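Local coordinates for putative branched-chain amino acid transport system substrate-binding protein (PDB 3TX6) that probably delivers aromatic acids related to p-coumaric acid to an ABC transporter as its periplasmic solute-binding component, and here holds 3-(4-hydroxyphenyl)pyruvic acid, at residues Val196-Gly200 / Thr201-Leu205; Ile326-Gln330 / Gly331-Phe335. One frame throughout, in Å; residues are numbered along the deposited sequence.

Both contacts are local, each within one continuous run of chain, and they sit on opposite sides of the chain's centre, with their own centres 26 Å apart and nearest atoms about 13 Å apart. Contact 1 belongs to the seven-stranded sheet, where strand 193-197 gives way to helix 200-213; contact 2 is a separate two-stranded hairpin. Contact 1 touches the ligand directly, Ser199 OG bonding to its carboxylate. Contact 2 only comes near the phenol end: the side chain of Gln330 is about 6 Å from the bound 3-(4-hydroxyphenyl)pyruvic acid (ENO) at the nearest atoms. Gln282 links the two indirectly: its NE2 binds the ligand and its OE1 takes a weak hydrogen bond from Gln330 NE2.

Contact 1 (Val196-Gly200 / Thr201-Leu205). With ENO (3-(4-hydroxy-phenyl)pyruvic acid), chain D.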
loop_
_atom_site.group_PDB
_atom_site.type_symbol
_atom_site.label_atom_id
_atom_site.label_comp_id
_atom_site.label_asym_id
_atom_site.label_seq_id
_atom_site.Cartn_x
_atom_site.Cartn_y
_atom_site.Cartn_z
ATOM N N VAL A 196 -7.732 -11.360 -8.370
ATOM C CA VAL A 196 -7.719 -11.724 -6.948
ATOM C C VAL A 196 -7.563 -10.431 -6.148
ATOM O O VAL A 196 -6.587 -9.734 -6.354
ATOM C CB VAL A 196 -6.563 -12.690 -6.629
ATOM C CG1 VAL A 196 -6.512 -12.976 -5.152
ATOM C CG2 VAL A 196 -6.672 -13.982 -7.444
ATOM N N GLY A 197 -8.535 -10.120 -5.265
ATOM C CA GLY A 197 -8.542 -8.901 -4.385
ATOM C C GLY A 197 -8.191 -9.241 -2.932
ATOM O O GLY A 197 -9.044 -9.384 -2.051
ATOM N N ALA A 198 -6.902 -9.408 -2.687
ATOM C CA ALA A 198 -6.461 -9.847 -1.395
ATOM C C ALA A 198 -5.028 -9.313 -1.208
ATOM O O ALA A 198 -4.568 -8.470 -1.980
ATOM C CB ALA A 198 -6.555 -11.367 -1.311
ATOM N N SER A 199 -4.338 -9.783 -0.174
ATOM C CA SER A 199 -3.008 -9.272 0.163
ATOM C C SER A 199 -2.275 -10.338 0.950
ATOM O O SER A 199 -2.889 -11.239 1.513
ATOM C CB SER A 199 -3.111 -8.007 0.994
ATOM O OG SER A 199 -3.774 -8.253 2.217
ATOM N N GLY A 200 -0.957 -10.226 0.949
ATOM C CA GLY A 200 -0.080 -11.113 1.686
ATOM C C GLY A 200 -0.295 -12.558 1.380
ATOM O O GLY A 200 -0.393 -12.948 0.194
ATOM N N THR A 201 -0.333 -13.359 2.442
ATOM C CA THR A 201 -0.325 -14.808 2.278
ATOM C C THR A 201 -1.662 -15.212 1.661
ATOM O O THR A 201 -1.698 -16.067 0.794
ATOM C CB THR A 201 0.030 -15.544 3.605
ATOM O OG1 THR A 201 -0.900 -15.212 4.636
ATOM C CG2 THR A 201 1.406 -15.145 4.039
ATOM N N ALA A 202 -2.730 -14.488 2.009
ATOM C CA ALA A 202 -4.034 -14.764 1.424
ATOM C C ALA A 202 -4.103 -14.541 -0.105
ATOM O O ALA A 202 -4.890 -15.216 -0.776
ATOM C CB ALA A 202 -5.080 -13.947 2.158
ATOM N N ALA A 203 -3.261 -13.675 -0.671
ATOM C CA ALA A 203 -3.266 -13.483 -2.117
ATOM C C ALA A 203 -2.730 -14.727 -2.860
ATOM O O ALA A 203 -3.137 -15.012 -3.986
ATOM C CB ALA A 203 -2.468 -12.255 -2.497
ATOM N N ALA A 204 -1.793 -15.443 -2.240
ATOM C CA ALA A 204 -1.216 -16.647 -2.836
ATOM C C ALA A 204 -2.184 -17.813 -2.777
ATOM O O ALA A 204 -2.049 -18.797 -3.555
ATOM C CB ALA A 204 0.105 -17.017 -2.153
ATOM N N LEU A 205 -3.179 -17.729 -1.882
ATOM C CA LEU A 205 -4.104 -18.828 -1.717
ATOM C C LEU A 205 -4.984 -19.128 -2.962
ATOM O O LEU A 205 -5.030 -20.291 -3.461
ATOM C CB LEU A 205 -4.944 -18.623 -0.440
ATOM C CG LEU A 205 -6.076 -19.626 -0.192
ATOM C CD1 LEU A 205 -5.582 -21.102 -0.285
ATOM C CD2 LEU A 205 -6.844 -19.313 1.104
HETATM O O4 ENO D . -4.768 -2.638 2.359
HETATM C C9 ENO D . -1.447 -2.689 1.584
HETATM C C8 ENO D . -0.579 -1.862 0.902
HETATM C C7 ENO D . -0.636 -1.747 -0.496
HETATM C C6 ENO D . -1.646 -2.408 -1.167
HETATM C C5 ENO D . -2.517 -3.261 -0.496
HETATM C C4 ENO D . -2.438 -3.402 0.901
HETATM O O3 ENO D . 0.247 -0.880 -1.127
HETATM C C3 ENO D . -3.326 -4.369 1.632
HETATM C C2 ENO D . -4.556 -3.859 2.280
HETATM C C1 ENO D . -5.424 -4.836 2.922
HETATM O O2 ENO D . -6.434 -4.409 3.518
HETATM O O1 ENO D . -5.162 -6.075 2.869
HETATM O O HOH W 1 -2.134 -12.428 4.567
#
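A positive phi of 54° at Gly200 swings the backbone round so that the carbonyl oxygens of Ser199 and Gly200 both come close to Ala203 N. Ala203 N gives a moderately bent bond to Gly200 O (3.1 Å), approaching from above the carbonyl plane, and a weaker one to Ser199 O (3.3 Å). At Ser199 the hydroxyl is tucked between the backbone N and the carbonyl carbon (chi1 62°), and from there Ser199 OG donates to the carboxylate oxygen O1 of the bound 3-(4-hydroxyphenyl)pyruvic acid at 2.7 Å. Tyr143 OH is a second partner of this hydroxyl, and Arg174 also binds the ligand. The turn is the strand-to-helix corner of a beta-alpha-beta unit in a periplasmic binding protein: the chain passes from strand 193-197, flanked in its sheet by strands 137-143 and 218-221, into helix 200-213, and Ser199 in the connection touches the ligand. Inside the corner, the methyl of Ala198 lies against the first helical turn, its CB 4.0 Å from Ala203 CA, while Ala203 CB rests 3.5 Å from Gly200 O. Further back on the strand, Val196 CG1 approaches Ala203 O at 4.1 Å, an oxygen also held by Gln221 NE2. A water lies 3.0 Å from Thr201 OG1 and donates a weak bond to Ser199 O, bridging the threonine hydroxyl to the same carbonyl that Ala203 N approaches.

Contact 2 (Ile326-Gln330 / Gly331-Phe335); sequences IAASQ and GVYSF
This is a tight beta hairpin, strands 326-328 and 331-333 running antiparallel at 155°, and it forms a small two-stranded sheet apart from the two large ones of the periplasmic binding protein. Ile326 and Tyr333 make its hydrogen-bonded pair: Ile326 N donates to Tyr333 O at 2.8 Å and Tyr333 N returns a bond to Ile326 O at 2.9 Å, both nearly straight at the hydrogen. Closer to the turn, Ala328 N reaches Gly331 O, nearly along the C=O axis but bent at the hydrogen (142°). Ala327 and Val332 form the non-hydrogen-bonded pair between these, and Val332 CA adds a CA-H...O contact to Ile326 O. Ser329 and Gln330 carry the chain round, and Asp289 of helix 282-304 holds the turn from outside by accepting from Ser329 OG and Gln330 N.

The tyrosine ring runs back toward the turn on the face that also carries Ile326 and Ala328. The pairing of the two residues sets Tyr333 CB against Ile326 CB at 4.1 Å. With CG anti to the carbonyl carbon (chi1 -70°), the ring is sent along the first strand, one edge toward it. Ile326 O lies at that edge in the ring plane, 3.8 Å from Tyr333 CD1. The Gln330 chain bends at chi2 and carries its amide away from the hairpin: OE1 accepts from Val248 N, and NE2 makes a weak bond to Gln282, a residue that binds the ligand. Tyr333 OH bonds to Met115 O and sits 4.1 Å from Gln330 CB, while the methyl CB of Ala328 meets the ring edge at Tyr333 CE1, 4.0 Å away.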
loop_
_atom_site.group_PDB
_atom_site.type_symbol
_atom_site.label_atom_id
_atom_site.label_comp_id
_atom_site.label_asym_id
_atom_site.label_seq_id
_atom_site.Cartn_x
_atom_site.Cartn_y
_atom_site.Cartn_z
ATOM N N ILE A 326 6.428 15.576 -4.767
ATOM C CA ILE A 326 7.275 14.984 -3.719
ATOM C C ILE A 326 7.744 13.602 -4.231
ATOM O O ILE A 326 6.960 12.663 -4.346
ATOM C CB ILE A 326 6.506 14.831 -2.385
ATOM C CG1 ILE A 326 6.006 16.164 -1.884
ATOM C CG2 ILE A 326 7.407 14.146 -1.346
ATOM C CD1 ILE A 326 5.096 16.115 -0.664
ATOM N N ALA A 327 9.040 13.500 -4.506
ATOM C CA ALA A 327 9.612 12.303 -5.090
ATOM C C ALA A 327 9.839 11.234 -4.036
ATOM O O ALA A 327 10.418 11.507 -3.005
ATOM C CB ALA A 327 10.878 12.599 -5.883
ATOM N N ALA A 328 9.343 10.027 -4.290
ATOM C CA ALA A 328 9.550 8.895 -3.354
ATOM C C ALA A 328 9.722 7.613 -4.150
ATOM O O ALA A 328 9.666 7.622 -5.393
ATOM C CB ALA A 328 8.392 8.789 -2.347
ATOM N N SER A 329 9.978 6.514 -3.462
ATOM C CA SER A 329 10.270 5.258 -4.179
ATOM C C SER A 329 9.065 4.712 -4.944
ATOM O O SER A 329 9.219 4.049 -5.991
ATOM C CB SER A 329 10.827 4.186 -3.236
ATOM O OG SER A 329 9.843 3.718 -2.368
ATOM N N GLN A 330 7.852 5.015 -4.461
ATOM C CA GLN A 330 6.631 4.455 -5.059
ATOM C C GLN A 330 5.874 5.382 -6.013
ATOM O O GLN A 330 4.873 4.964 -6.592
ATOM C CB GLN A 330 5.698 3.979 -3.933
ATOM C CG GLN A 330 6.282 2.812 -3.141
ATOM C CD GLN A 330 6.140 1.502 -3.895
ATOM O OE1 GLN A 330 6.572 1.423 -5.061
ATOM N NE2 GLN A 330 5.515 0.472 -3.286
ATOM N N GLY A 331 6.326 6.630 -6.132
ATOM C CA GLY A 331 5.607 7.600 -6.925
ATOM C C GLY A 331 6.055 9.015 -6.663
ATOM O O GLY A 331 6.965 9.231 -5.830
ATOM N N VAL A 332 5.374 9.954 -7.333
ATOM C CA VAL A 332 5.645 11.371 -7.174
ATOM C C VAL A 332 4.321 11.934 -6.674
ATOM O O VAL A 332 3.319 11.908 -7.405
ATOM C CB VAL A 332 6.112 12.044 -8.467
ATOM C CG1 VAL A 332 6.328 13.531 -8.213
ATOM C CG2 VAL A 332 7.368 11.297 -9.019
ATOM N N TYR A 333 4.324 12.427 -5.439
ATOM C CA TYR A 333 3.090 12.791 -4.738
ATOM C C TYR A 333 2.778 14.291 -4.866
ATOM O O TYR A 333 3.631 15.128 -4.595
ATOM C CB TYR A 333 3.214 12.461 -3.254
ATOM C CG TYR A 333 3.234 10.967 -2.956
ATOM C CD1 TYR A 333 4.408 10.236 -3.025
ATOM C CD2 TYR A 333 2.066 10.274 -2.648
ATOM C CE1 TYR A 333 4.429 8.864 -2.793
ATOM C CE2 TYR A 333 2.076 8.891 -2.416
ATOM C CZ TYR A 333 3.274 8.191 -2.478
ATOM O OH TYR A 333 3.321 6.835 -2.262
ATOM N N SER A 334 1.529 14.592 -5.254
ATOM C CA SER A 334 1.005 15.944 -5.198
ATOM C C SER A 334 -0.397 15.900 -4.641
ATOM O O SER A 334 -1.358 15.707 -5.355
ATOM C CB SER A 334 0.977 16.617 -6.580
ATOM O OG SER A 334 2.265 16.789 -7.113
ATOM N N PHE A 335 -0.518 16.064 -3.330
ATOM C CA PHE A 335 -1.823 16.016 -2.721
ATOM C C PHE A 335 -2.577 17.329 -2.901
ATOM O O PHE A 335 -1.967 18.381 -3.016
ATOM C CB PHE A 335 -1.666 15.800 -1.214
ATOM C CG PHE A 335 -0.886 14.562 -0.828
ATOM C CD1 PHE A 335 -1.415 13.327 -1.059
ATOM C CD2 PHE A 335 0.369 14.642 -0.236
ATOM C CE1 PHE A 335 -0.740 12.164 -0.703
ATOM C CE2 PHE A 335 1.060 13.490 0.128
ATOM C CZ PHE A 335 0.481 12.255 -0.097
#